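Local structure of glycine betaine/carnitine/choline ABC transporter (Staphylococcus aureus subsp. aureus Mu50, 3O66) at residues 58-72 and 219-231. The protein probably binds glycine betaine, carnitine or choline as the substrate-binding component of an ABC transporter that imports such compounds. Numbering follows the deposited sequence.
Sequences LINGDANISGVRYNG and PYAASAVATNELL
Val-225 packs against Arg-69 and Leu-58 where strands 65-70 and 222-227 run antiparallel, neighbours in the mixed five-stranded sheet of one lobe of a periplasmic-binding-protein fold. Ser-66 and Val-225 form a hydrogen-bonded pair, as do Arg-69 and Ser-223; between them the register slips by one residue, a beta bulge at Gly-67 and Val-68. Beyond the bulge Arg-69 N bonds Ser-223 O at 2.8 Å, and Ser-223 N returns a bond to Arg-69 O.

Packing is close round the buried Val-225. Its CG1, anti to the backbone N (chi1 175°), reaches Leu-58 CD2 of helix 51-60 at 3.8 Å, while CG2 lies 3.6 Å from Arg-69 CG. The arginine chain then bends at chi2 and chi3, folding back so that NH1 donates to Ser-66 OG (3.1 Å), which lies in the guanidinium plane; Asp-74 makes a salt bridge with NE, and Ser-66 OG also bonds Thr-14 on the adjoining strand. On the other face Ala-222 CB touches both Val-68 CG2 and Tyr-70 CE1, and Tyr-70 OH is bonded to Glu-20.

The looser, partly exposed side is formed by Pro-219, Tyr-220, Ala-221 and Gly-72. Tyr-220 turns the CE2 side of its ring to the Gly-72 backbone, near a bound triethylene glycol. Buried Asn-71 holds this end through N to Ala-221 O (2.9 Å); the return bond from Ala-221 N to Asn-71 OD1 is weak. The far end is mixed: buried Leu-230 crosses partly exposed Asn-64 at about a right angle, its CD2 also 3.6 Å from buried Ile-65 CG1. Partly exposed Thr-227 N-caps helix 228-233 there: its OG1 accepts from Leu-230 N at 3.3 Å.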
loop_
_atom_site.group_PDB
_atom_site.type_symbol
_atom_site.label_atom_id
_atom_site.label_comp_id
_atom_site.label_asym_id
_atom_site.label_seq_id
_atom_site.Cartn_x
_atom_site.Cartn_y
_atom_site.Cartn_z
ATOM N N LEU A 58 -12.811 13.518 -3.078
ATOM C CA LEU A 58 -14.059 12.763 -3.252
ATOM C C LEU A 58 -15.216 13.455 -2.539
ATOM O O LEU A 58 -16.326 13.583 -3.091
ATOM C CB LEU A 58 -13.916 11.289 -2.792
ATOM C CG LEU A 58 -13.510 10.289 -3.904
ATOM C CD1 LEU A 58 -12.183 10.669 -4.570
ATOM C CD2 LEU A 58 -13.412 8.865 -3.380
ATOM N N ILE A 59 -14.936 13.938 -1.332
ATOM C CA ILE A 59 -15.958 14.576 -0.524
ATOM C C ILE A 59 -16.433 15.872 -1.204
ATOM O O ILE A 59 -17.611 16.204 -1.165
ATOM C CB ILE A 59 -15.441 14.850 0.916
ATOM C CG1 ILE A 59 -15.361 13.541 1.720
ATOM C CG2 ILE A 59 -16.296 15.914 1.624
ATOM C CD1 ILE A 59 -16.620 12.678 1.734
ATOM N N ASN A 60 -15.513 16.580 -1.855
ATOM C CA ASN A 60 -15.842 17.853 -2.486
ATOM C C ASN A 60 -16.371 17.775 -3.907
ATOM O O ASN A 60 -16.761 18.788 -4.473
ATOM C CB ASN A 60 -14.664 18.830 -2.384
ATOM C CG ASN A 60 -14.409 19.247 -0.961
ATOM O OD1 ASN A 60 -15.333 19.326 -0.145
ATOM N ND2 ASN A 60 -13.184 19.520 -0.651
ATOM N N GLY A 61 -16.428 16.568 -4.449
ATOM C CA GLY A 61 -16.931 16.347 -5.808
ATOM C C GLY A 61 -15.878 16.593 -6.874
ATOM O O GLY A 61 -16.194 16.656 -8.061
ATOM N N ASP A 62 -14.621 16.724 -6.451
ATOM C CA ASP A 62 -13.510 16.969 -7.376
ATOM C C ASP A 62 -13.036 15.716 -8.105
ATOM O O ASP A 62 -12.340 15.794 -9.141
ATOM C CB ASP A 62 -12.342 17.573 -6.624
ATOM C CG ASP A 62 -12.678 18.917 -5.987
ATOM O OD1 ASP A 62 -13.558 19.660 -6.502
ATOM O OD2 ASP A 62 -12.049 19.209 -4.959
ATOM N N ALA A 63 -13.378 14.567 -7.537
ATOM C CA ALA A 63 -13.138 13.265 -8.143
ATOM C C ALA A 63 -14.124 12.294 -7.569
ATOM O O ALA A 63 -14.777 12.585 -6.544
ATOM C CB ALA A 63 -11.694 12.770 -7.869
ATOM N N ASN A 64 -14.240 11.125 -8.204
ATOM C CA ASN A 64 -15.186 10.142 -7.696
ATOM C C ASN A 64 -14.644 8.747 -7.493
ATOM O O ASN A 64 -15.408 7.864 -7.080
ATOM C CB ASN A 64 -16.479 10.123 -8.529
ATOM C CG ASN A 64 -16.214 10.145 -10.032
ATOM O OD1 ASN A 64 -15.091 9.889 -10.491
ATOM N ND2 ASN A 64 -17.245 10.478 -10.803
ATOM N N ILE A 65 -13.348 8.543 -7.784
ATOM C CA ILE A 65 -12.640 7.279 -7.502
ATOM C C ILE A 65 -11.275 7.655 -6.901
ATOM O O ILE A 65 -10.697 8.631 -7.318
ATOM C CB ILE A 65 -12.400 6.428 -8.778
ATOM C CG1 ILE A 65 -13.730 5.920 -9.364
ATOM C CG2 ILE A 65 -11.421 5.267 -8.509
ATOM C CD1 ILE A 65 -13.567 5.197 -10.728
ATOM N N SER A 66 -10.835 6.941 -5.861
ATOM C CA SER A 66 -9.430 6.944 -5.445
ATOM C C SER A 66 -8.803 5.633 -5.922
ATOM O O SER A 66 -9.320 4.555 -5.608
ATOM C CB SER A 66 -9.311 7.051 -3.925
ATOM O OG SER A 66 -9.712 8.344 -3.461
ATOM N N GLY A 67 -7.685 5.709 -6.650
ATOM C CA GLY A 67 -7.065 4.490 -7.192
ATOM C C GLY A 67 -6.662 3.550 -6.062
ATOM O O GLY A 67 -6.937 2.337 -6.108
ATOM N N VAL A 68 -6.036 4.109 -5.028
ATOM C CA VAL A 68 -5.565 3.299 -3.903
ATOM C C VAL A 68 -5.691 4.085 -2.601
ATOM O O VAL A 68 -5.328 5.267 -2.526
ATOM C CB VAL A 68 -4.109 2.721 -4.125
ATOM C CG1 VAL A 68 -3.097 3.815 -4.153
ATOM C CG2 VAL A 68 -3.762 1.678 -3.061
ATOM N N ARG A 69 -6.292 3.416 -1.620
ATOM C CA ARG A 69 -6.437 3.904 -0.286
ATOM C C ARG A 69 -6.022 2.774 0.617
ATOM O O ARG A 69 -6.157 1.608 0.249
ATOM C CB ARG A 69 -7.926 4.313 -0.059
ATOM C CG ARG A 69 -8.363 5.497 -1.005
ATOM C CD ARG A 69 -7.806 6.881 -0.555
ATOM N NE ARG A 69 -8.501 7.349 0.660
ATOM C CZ ARG A 69 -9.683 7.985 0.679
ATOM N NH1 ARG A 69 -10.316 8.302 -0.447
ATOM N NH2 ARG A 69 -10.239 8.328 1.841
ATOM N N TYR A 70 -5.531 3.098 1.809
ATOM C CA TYR A 70 -5.061 2.059 2.708
ATOM C C TYR A 70 -5.932 2.045 3.940
ATOM O O TYR A 70 -6.107 3.102 4.540
ATOM C CB TYR A 70 -3.609 2.315 3.063
ATOM C CG TYR A 70 -2.803 2.515 1.807
ATOM C CD1 TYR A 70 -2.235 1.426 1.155
ATOM C CD2 TYR A 70 -2.629 3.796 1.263
ATOM C CE1 TYR A 70 -1.510 1.590 0.004
ATOM C CE2 TYR A 70 -1.889 3.988 0.084
ATOM C CZ TYR A 70 -1.335 2.866 -0.538
ATOM O OH TYR A 70 -0.610 2.998 -1.694
ATOM N N ASN A 71 -6.466 0.873 4.317
ATOM C CA ASN A 71 -7.532 0.884 5.349
ATOM C C ASN A 71 -7.127 1.455 6.717
ATOM O O ASN A 71 -7.871 2.243 7.291
ATOM C CB ASN A 71 -8.337 -0.421 5.444
ATOM C CG ASN A 71 -7.499 -1.642 5.857
ATOM O OD1 ASN A 71 -6.265 -1.581 6.066
ATOM N ND2 ASN A 71 -8.187 -2.781 5.951
ATOM N N GLY A 72 -5.939 1.097 7.213
ATOM C CA GLY A 72 -5.490 1.641 8.496
ATOM C C GLY A 72 -5.334 3.158 8.467
ATOM O O GLY A 72 -5.530 3.833 9.483
ATOM N N PRO A 219 -3.382 -2.994 10.175
ATOM C CA PRO A 219 -3.383 -3.311 8.735
ATOM C C PRO A 219 -3.410 -2.066 7.873
ATOM O O PRO A 219 -4.001 -1.042 8.250
ATOM C CB PRO A 219 -4.694 -4.075 8.513
ATOM C CG PRO A 219 -5.286 -4.286 9.860
ATOM C CD PRO A 219 -4.596 -3.452 10.873
ATOM N N TYR A 220 -2.772 -2.177 6.721
ATOM C CA TYR A 220 -2.831 -1.156 5.708
ATOM C C TYR A 220 -3.112 -1.858 4.380
ATOM O O TYR A 220 -2.380 -1.695 3.382
ATOM C CB TYR A 220 -1.490 -0.406 5.674
ATOM C CG TYR A 220 -1.289 0.453 6.900
ATOM C CD1 TYR A 220 -0.596 -0.035 8.015
ATOM C CD2 TYR A 220 -1.826 1.727 6.958
ATOM C CE1 TYR A 220 -0.407 0.765 9.156
ATOM C CE2 TYR A 220 -1.651 2.541 8.084
ATOM C CZ TYR A 220 -0.947 2.051 9.177
ATOM O OH TYR A 220 -0.774 2.837 10.268
ATOM N N ALA A 221 -4.175 -2.654 4.381
ATOM C CA ALA A 221 -4.635 -3.292 3.146
ATOM C C ALA A 221 -5.040 -2.194 2.141
ATOM O O ALA A 221 -5.679 -1.234 2.501
ATOM C CB ALA A 221 -5.800 -4.204 3.439
ATOM N N ALA A 222 -4.639 -2.366 0.892
ATOM C CA ALA A 222 -4.888 -1.388 -0.176
ATOM C C ALA A 222 -6.121 -1.763 -0.990
ATOM O O ALA A 222 -6.274 -2.951 -1.387
ATOM C CB ALA A 222 -3.663 -1.336 -1.105
ATOM N N SER A 223 -6.969 -0.757 -1.265
ATOM C CA SER A 223 -8.204 -0.947 -2.045
ATOM C C SER A 223 -8.503 0.290 -2.848
ATOM O O SER A 223 -8.010 1.370 -2.507
ATOM C CB SER A 223 -9.416 -1.142 -1.126
ATOM O OG SER A 223 -9.287 -2.247 -0.241
ATOM N N ALA A 224 -9.344 0.131 -3.880
ATOM C CA ALA A 224 -9.996 1.246 -4.542
ATOM C C ALA A 224 -11.106 1.801 -3.633
ATOM O O ALA A 224 -11.627 1.065 -2.825
ATOM C CB ALA A 224 -10.622 0.753 -5.821
ATOM N N VAL A 225 -11.429 3.091 -3.783
ATOM C CA VAL A 225 -12.664 3.714 -3.249
ATOM C C VAL A 225 -13.397 4.390 -4.407
ATOM O O VAL A 225 -12.773 4.978 -5.285
ATOM C CB VAL A 225 -12.332 4.729 -2.132
ATOM C CG1 VAL A 225 -13.629 5.512 -1.627
ATOM C CG2 VAL A 225 -11.619 4.012 -0.973
ATOM N N ALA A 226 -14.722 4.288 -4.416
ATOM C CA ALA A 226 -15.544 4.994 -5.386
ATOM C C ALA A 226 -16.730 5.583 -4.609
ATOM O O ALA A 226 -17.202 4.985 -3.623
ATOM C CB ALA A 226 -16.021 4.059 -6.486
ATOM N N THR A 227 -17.210 6.753 -5.024
ATOM C CA THR A 227 -18.466 7.272 -4.429
ATOM C C THR A 227 -19.634 6.432 -4.897
ATOM O O THR A 227 -19.647 5.899 -6.037
ATOM C CB THR A 227 -18.727 8.730 -4.801
ATOM O OG1 THR A 227 -18.937 8.821 -6.218
ATOM C CG2 THR A 227 -17.549 9.601 -4.364
ATOM N N ASN A 228 -20.616 6.268 -4.027
ATOM C CA ASN A 228 -21.805 5.520 -4.416
ATOM C C ASN A 228 -22.690 6.290 -5.412
ATOM O O ASN A 228 -23.432 5.678 -6.203
ATOM C CB ASN A 228 -22.559 4.997 -3.171
ATOM C CG ASN A 228 -21.752 3.926 -2.448
ATOM O OD1 ASN A 228 -20.915 3.263 -3.068
ATOM N ND2 ASN A 228 -21.968 3.768 -1.148
ATOM N N GLU A 229 -22.559 7.618 -5.422
ATOM C CA GLU A 229 -23.208 8.435 -6.461
ATOM C C GLU A 229 -22.746 7.949 -7.849
ATOM O O GLU A 229 -23.572 7.738 -8.731
ATOM C CB GLU A 229 -22.923 9.935 -6.278
ATOM C CG GLU A 229 -23.558 10.820 -7.374
ATOM C CD GLU A 229 -23.207 12.316 -7.254
ATOM O OE1 GLU A 229 -22.206 12.659 -6.586
ATOM O OE2 GLU A 229 -23.933 13.155 -7.852
ATOM N N LEU A 230 -21.436 7.750 -8.022
ATOM C CA LEU A 230 -20.902 7.265 -9.305
ATOM C C LEU A 230 -21.374 5.839 -9.593
ATOM O O LEU A 230 -21.780 5.505 -10.741
ATOM C CB LEU A 230 -19.357 7.315 -9.324
ATOM C CG LEU A 230 -18.705 6.585 -10.506
ATOM C CD1 LEU A 230 -19.038 7.278 -11.842
ATOM C CD2 LEU A 230 -17.201 6.488 -10.310
ATOM N N LEU A 231 -21.314 4.988 -8.567
ATOM C CA LEU A 231 -21.720 3.592 -8.711
ATOM C C LEU A 231 -23.226 3.456 -8.973
ATOM O O LEU A 231 -23.668 2.501 -9.620
ATOM C CB LEU A 231 -21.289 2.776 -7.486
ATOM C CG LEU A 231 -19.768 2.692 -7.225
ATOM C CD1 LEU A 231 -19.509 1.695 -6.107
ATOM C CD2 LEU A 231 -18.958 2.293 -8.470
#